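Local atomic coordinates of transaminase (Bacillus megaterium, PDB entry 5G0A), a protein that probably catalyses the pyridoxal-5'-phosphate-dependent, S-selective transfer of amino groups between amines and carbonyl compounds, as a class-III aminotransferase. Residues 147-152 with 156-161; 162-167 with 434-439. All coordinates share one frame; numbering follows the deposited sequence.

Interaction 1: 147-152 with 156-161; sequences DYHGWT and ATVTRL. With PLP (pyridoxal-5'-phosphate), chain K.
The hydroxyl of T159 reaches into the loop Y148-H149-G150, beside the cofactor of a class-III aminotransferase of PLP fold type I. H149 N donates to T159 OG1 at 2.9 Å and 166°, a nearly straight bond. G150 O lies 3.0 Å from T159 OG1, but A155 O is also within reach of that hydroxyl's one proton, so which acceptor takes it is not settled. The methyl of the same threonine, CG2, lies obliquely against the Y148 ring, 3.6 Å from CD1.

That ring has a second neighbour. CG lies anti to the backbone N (chi1 -176°), and the CD2-CE2 edge turns to PLP, with CE2 3.8 Å from cofactor atom C4. The tyrosine therefore meets the cofactor by its edge, without stacking on it. Backbone atoms come closer, with H149 C 3.4 Å from PLP C6. V158 crosses H149 at about a right angle, and its CG2 packs on H149 CB, 3.7 Å away, while V158 O lies near the ring plane by CD2.

Further out, the imidazole is pinned at both nitrogens. ND1 bonds D269 of the PLP pocket, and NE2 donates to D147 OD2, which it meets from above the carboxylate plane. R144 forms a salt bridge with that same oxygen, and Q240 holds OD1, so the aspartate that positions the histidine is itself fixed.

Two backbone bonds also tie the segments. R160 N gives to D147 O with a bent angle of 135°, and its guanidinium leaves for N225 and Y226 of the third subunit. In the short helix 153-157, A156 N sits 2.7 Å from O of T152, the residue just before the helix, almost on the line of its C=O bond.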
# COMPACT_ATOMS: atom_id res chain seq x y z
N ASP B 147 -3.70 -16.79 12.48
CA ASP B 147 -3.92 -15.91 13.63
C ASP B 147 -5.20 -15.12 13.41
O ASP B 147 -5.50 -14.71 12.29
CB ASP B 147 -2.78 -14.89 13.81
CG ASP B 147 -1.66 -15.40 14.69
OD1 ASP B 147 -1.61 -16.61 14.98
OD2 ASP B 147 -0.85 -14.56 15.15
N TYR B 148 -5.90 -14.88 14.51
CA TYR B 148 -7.01 -13.92 14.55
C TYR B 148 -6.67 -12.85 15.58
O TYR B 148 -6.38 -13.17 16.74
CB TYR B 148 -8.34 -14.62 14.89
CG TYR B 148 -9.49 -13.62 14.82
CD1 TYR B 148 -10.02 -13.24 13.58
CD2 TYR B 148 -9.98 -13.00 15.97
CE1 TYR B 148 -11.02 -12.28 13.48
CE2 TYR B 148 -11.02 -12.05 15.89
CZ TYR B 148 -11.52 -11.70 14.64
OH TYR B 148 -12.53 -10.76 14.51
N HIS B 149 -6.66 -11.59 15.15
CA HIS B 149 -6.34 -10.49 16.03
C HIS B 149 -7.42 -9.40 15.98
O HIS B 149 -7.20 -8.30 16.47
CB HIS B 149 -4.94 -9.91 15.72
CG HIS B 149 -3.83 -10.88 15.98
ND1 HIS B 149 -3.53 -11.33 17.25
CD2 HIS B 149 -2.95 -11.49 15.15
CE1 HIS B 149 -2.53 -12.20 17.18
NE2 HIS B 149 -2.15 -12.30 15.91
N GLY B 150 -8.57 -9.71 15.38
CA GLY B 150 -9.63 -8.68 15.33
C GLY B 150 -10.01 -8.33 13.91
O GLY B 150 -9.48 -8.91 12.96
N TRP B 151 -10.91 -7.35 13.76
CA TRP B 151 -11.58 -7.15 12.47
C TRP B 151 -11.46 -5.75 11.87
O TRP B 151 -11.76 -5.57 10.68
CB TRP B 151 -13.07 -7.51 12.58
CG TRP B 151 -13.81 -6.56 13.48
CD1 TRP B 151 -13.93 -6.65 14.83
CD2 TRP B 151 -14.45 -5.33 13.09
NE1 TRP B 151 -14.62 -5.56 15.32
CE2 TRP B 151 -14.96 -4.74 14.27
CE3 TRP B 151 -14.67 -4.69 11.86
CZ2 TRP B 151 -15.69 -3.53 14.26
CZ3 TRP B 151 -15.36 -3.46 11.85
CH2 TRP B 151 -15.87 -2.90 13.05
N THR B 152 -11.09 -4.76 12.69
CA THR B 152 -10.93 -3.39 12.23
C THR B 152 -9.69 -3.33 11.32
O THR B 152 -8.87 -4.26 11.32
CB THR B 152 -10.82 -2.40 13.43
OG1 THR B 152 -9.87 -2.92 14.36
CG2 THR B 152 -12.17 -2.25 14.18
N ALA B 156 -7.14 -6.30 11.32
CA ALA B 156 -7.36 -7.25 10.23
C ALA B 156 -6.08 -7.52 9.40
O ALA B 156 -5.89 -8.63 8.92
CB ALA B 156 -8.50 -6.78 9.32
N THR B 157 -5.19 -6.53 9.28
CA THR B 157 -3.95 -6.76 8.52
C THR B 157 -3.14 -7.91 9.11
O THR B 157 -2.45 -8.61 8.38
CB THR B 157 -3.04 -5.52 8.37
OG1 THR B 157 -2.50 -5.15 9.65
CG2 THR B 157 -3.81 -4.32 7.72
N VAL B 158 -3.22 -8.10 10.43
CA VAL B 158 -2.50 -9.20 11.08
C VAL B 158 -3.34 -10.44 11.33
O VAL B 158 -2.89 -11.42 11.89
CB VAL B 158 -1.75 -8.77 12.36
CG1 VAL B 158 -0.59 -7.83 12.00
CG2 VAL B 158 -2.68 -8.08 13.37
N THR B 159 -4.58 -10.40 10.86
CA THR B 159 -5.44 -11.57 10.92
C THR B 159 -5.26 -12.34 9.63
O THR B 159 -5.53 -11.83 8.54
CB THR B 159 -6.90 -11.14 11.11
OG1 THR B 159 -7.06 -10.65 12.45
CG2 THR B 159 -7.84 -12.31 10.90
N ARG B 160 -4.73 -13.56 9.75
CA ARG B 160 -4.53 -14.42 8.58
C ARG B 160 -5.38 -15.69 8.70
O ARG B 160 -4.96 -16.80 8.39
CB ARG B 160 -3.04 -14.74 8.38
CG ARG B 160 -2.15 -13.54 8.11
CD ARG B 160 -2.61 -12.72 6.91
NE ARG B 160 -3.16 -13.54 5.84
CZ ARG B 160 -3.99 -13.10 4.89
NH1 ARG B 160 -4.34 -11.82 4.82
NH2 ARG B 160 -4.47 -13.95 3.99
N LEU B 161 -6.61 -15.50 9.18
CA LEU B 161 -7.58 -16.57 9.26
C LEU B 161 -8.58 -16.28 8.17
O LEU B 161 -9.36 -15.35 8.29
CB LEU B 161 -8.24 -16.58 10.65
CG LEU B 161 -9.15 -17.78 10.95
CD1 LEU B 161 -8.35 -19.07 10.91
CD2 LEU B 161 -9.82 -17.61 12.30
N1 PLP K . -7.72 -10.96 19.36
C2 PLP K . -8.08 -12.23 19.69
C2A PLP K . -7.01 -13.27 19.94
C3 PLP K . -9.51 -12.57 19.88
O3 PLP K . -9.91 -13.79 20.24
C4 PLP K . -10.52 -11.52 19.66
C4A PLP K . -12.00 -11.81 19.88
C5 PLP K . -9.99 -10.19 19.26
C6 PLP K . -8.62 -10.00 19.11
C5A PLP K . -10.91 -9.02 18.93
O4P PLP K . -11.72 -8.62 20.01
P PLP K . -13.10 -7.85 19.65
O1P PLP K . -13.53 -7.44 21.04
O2P PLP K . -12.81 -6.69 18.72
O3P PLP K . -13.99 -8.88 19.02

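Interaction 2: 162-167 with 434-439; sequences RSYRSG and GGVMPN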
# COMPACT_ATOMS: atom_id res chain seq x y z
N ARG B 162 -8.53 -17.07 7.09
CA ARG B 162 -9.22 -16.76 5.82
C ARG B 162 -10.71 -16.50 5.96
O ARG B 162 -11.28 -15.65 5.27
CB ARG B 162 -9.01 -17.93 4.85
CG ARG B 162 -9.42 -17.64 3.43
CD ARG B 162 -9.08 -18.84 2.56
NE ARG B 162 -9.53 -18.64 1.18
CZ ARG B 162 -9.83 -19.63 0.35
NH1 ARG B 162 -9.78 -20.90 0.76
NH2 ARG B 162 -10.20 -19.34 -0.90
N SER B 163 -11.33 -17.24 6.88
CA SER B 163 -12.78 -17.26 7.05
C SER B 163 -13.30 -16.18 7.98
O SER B 163 -14.50 -16.12 8.24
CB SER B 163 -13.22 -18.64 7.58
OG SER B 163 -12.48 -19.02 8.74
N TYR B 164 -12.42 -15.33 8.48
CA TYR B 164 -12.82 -14.33 9.45
C TYR B 164 -12.32 -12.93 9.12
O TYR B 164 -12.09 -12.12 10.01
CB TYR B 164 -12.40 -14.77 10.87
CG TYR B 164 -13.39 -15.76 11.44
CD1 TYR B 164 -14.52 -15.32 12.13
CD2 TYR B 164 -13.21 -17.13 11.26
CE1 TYR B 164 -15.44 -16.23 12.64
CE2 TYR B 164 -14.13 -18.04 11.78
CZ TYR B 164 -15.23 -17.58 12.45
OH TYR B 164 -16.16 -18.46 12.97
N ARG B 165 -12.20 -12.62 7.82
CA ARG B 165 -11.68 -11.33 7.41
C ARG B 165 -12.74 -10.40 6.81
O ARG B 165 -12.44 -9.57 5.96
CB ARG B 165 -10.49 -11.54 6.45
CG ARG B 165 -9.23 -12.07 7.13
CD ARG B 165 -8.13 -12.36 6.11
NE ARG B 165 -7.94 -11.24 5.18
CZ ARG B 165 -7.33 -10.10 5.50
NH1 ARG B 165 -6.79 -9.93 6.69
NH2 ARG B 165 -7.25 -9.13 4.59
N SER B 166 -13.99 -10.54 7.27
CA SER B 166 -15.08 -9.61 6.90
C SER B 166 -15.40 -9.52 5.41
O SER B 166 -15.96 -8.53 4.94
CB SER B 166 -14.83 -8.22 7.48
OG SER B 166 -14.60 -8.32 8.88
N GLY B 167 -15.03 -10.56 4.67
CA GLY B 167 -15.43 -10.68 3.26
C GLY B 167 -16.78 -11.35 3.12
O GLY B 167 -17.44 -11.67 4.11
N GLY B 434 -19.29 -27.13 20.19
CA GLY B 434 -18.85 -27.28 18.81
C GLY B 434 -17.54 -26.58 18.56
O GLY B 434 -16.61 -26.68 19.38
N GLY B 435 -17.44 -25.88 17.44
CA GLY B 435 -16.20 -25.19 17.08
C GLY B 435 -16.36 -24.15 15.98
O GLY B 435 -17.41 -24.05 15.35
N VAL B 436 -15.29 -23.39 15.75
CA VAL B 436 -15.28 -22.36 14.71
C VAL B 436 -14.65 -22.86 13.41
O VAL B 436 -15.00 -22.42 12.31
CB VAL B 436 -14.57 -21.09 15.19
CG1 VAL B 436 -15.30 -20.50 16.38
CG2 VAL B 436 -13.14 -21.37 15.60
N MET B 437 -13.71 -23.80 13.56
CA MET B 437 -13.02 -24.43 12.44
C MET B 437 -13.71 -25.76 12.15
O MET B 437 -14.35 -26.33 13.04
CB MET B 437 -11.54 -24.64 12.79
CG MET B 437 -10.73 -23.36 12.94
SD MET B 437 -10.55 -22.35 11.45
CE MET B 437 -11.68 -20.99 11.75
N PRO B 438 -13.60 -26.25 10.91
CA PRO B 438 -14.42 -27.39 10.48
C PRO B 438 -14.05 -28.74 11.11
O PRO B 438 -14.93 -29.59 11.29
CB PRO B 438 -14.22 -27.41 8.96
CG PRO B 438 -12.87 -26.81 8.76
CD PRO B 438 -12.73 -25.75 9.82
N ASN B 439 -12.76 -28.93 11.43
CA ASN B 439 -12.30 -30.20 12.02
C ASN B 439 -11.88 -30.12 13.47
O ASN B 439 -11.24 -31.04 13.99
CB ASN B 439 -11.08 -30.74 11.24
CG ASN B 439 -11.32 -30.82 9.76
OD1 ASN B 439 -12.27 -31.47 9.30
ND2 ASN B 439 -10.46 -30.17 8.98
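S163 OG meets the terminal methyl of M437, CE, at 3.7 Å, and this is the first touch along 162-167. No hydrogen bond crosses between the segments. S163 points its CB toward 434-439, and with chi1 at 52° OG sits between the backbone N and the carbonyl carbon, on the side where the methionine arrives. F408 and H410 pack on this serine as well.

Y164 follows and carries most of the contact. Its ring presents an edge: M437 CE approaches near the ring plane, 3.8 Å from CE2. Two bends put the methyl there, because M437 turns at both chi2 (-65°) and chi3 (105°), which brings its end nearer than its CB would suggest; the two side chains slide past each other in opposite directions. At the far end of the ring, Y164 OH lies 3.8 Å from V436 CB, and the tyrosine and valine cross at about a right angle.

The backbones stay well apart, 9.0 Å between the CA atoms of S163 and M437, so the contact is made mainly by side chains. Together they bury a modest 119 Å². In fold type I terms the contact probably joins the two domains: 162-167 lies in the loop between helix 153-157 and strand 168-169, in the part of the chain that holds the seven-stranded sheet, whereas 434-439 lies in the loop between strands 431-432 and 440-443.

Other aromatic rings complete the tyrosine's surroundings, H410 edge-to-face and F25 at an inclined angle, with V328 of the second subunit packing on it too. Beyond it, S166 OG bonds S327 OG of that subunit, and S166 O accepts from W325 NE1 of that same neighbouring subunit.

Interaction 1 closes just before interaction 2 opens in sequence, and their centres lie 12 Å apart. R165, which makes no contact with 434-439, turns back instead: its NH1 lies 2.9 Å from T159 O, a probable hydrogen bond, joining 162-167 to 156-161. Y148 CE1 also packs 3.6 Å from Y164 O, so the ring that borders PLP by one edge leans on the backbone of interaction 2 with the other. The cofactor itself touches 147-152, while the Y164 side chain stays about 9 Å from a bound PLP. Both contacts reach the second subunit, where V328 packs on Y148, W151 and Y164, and whose T330 bonds the cofactor.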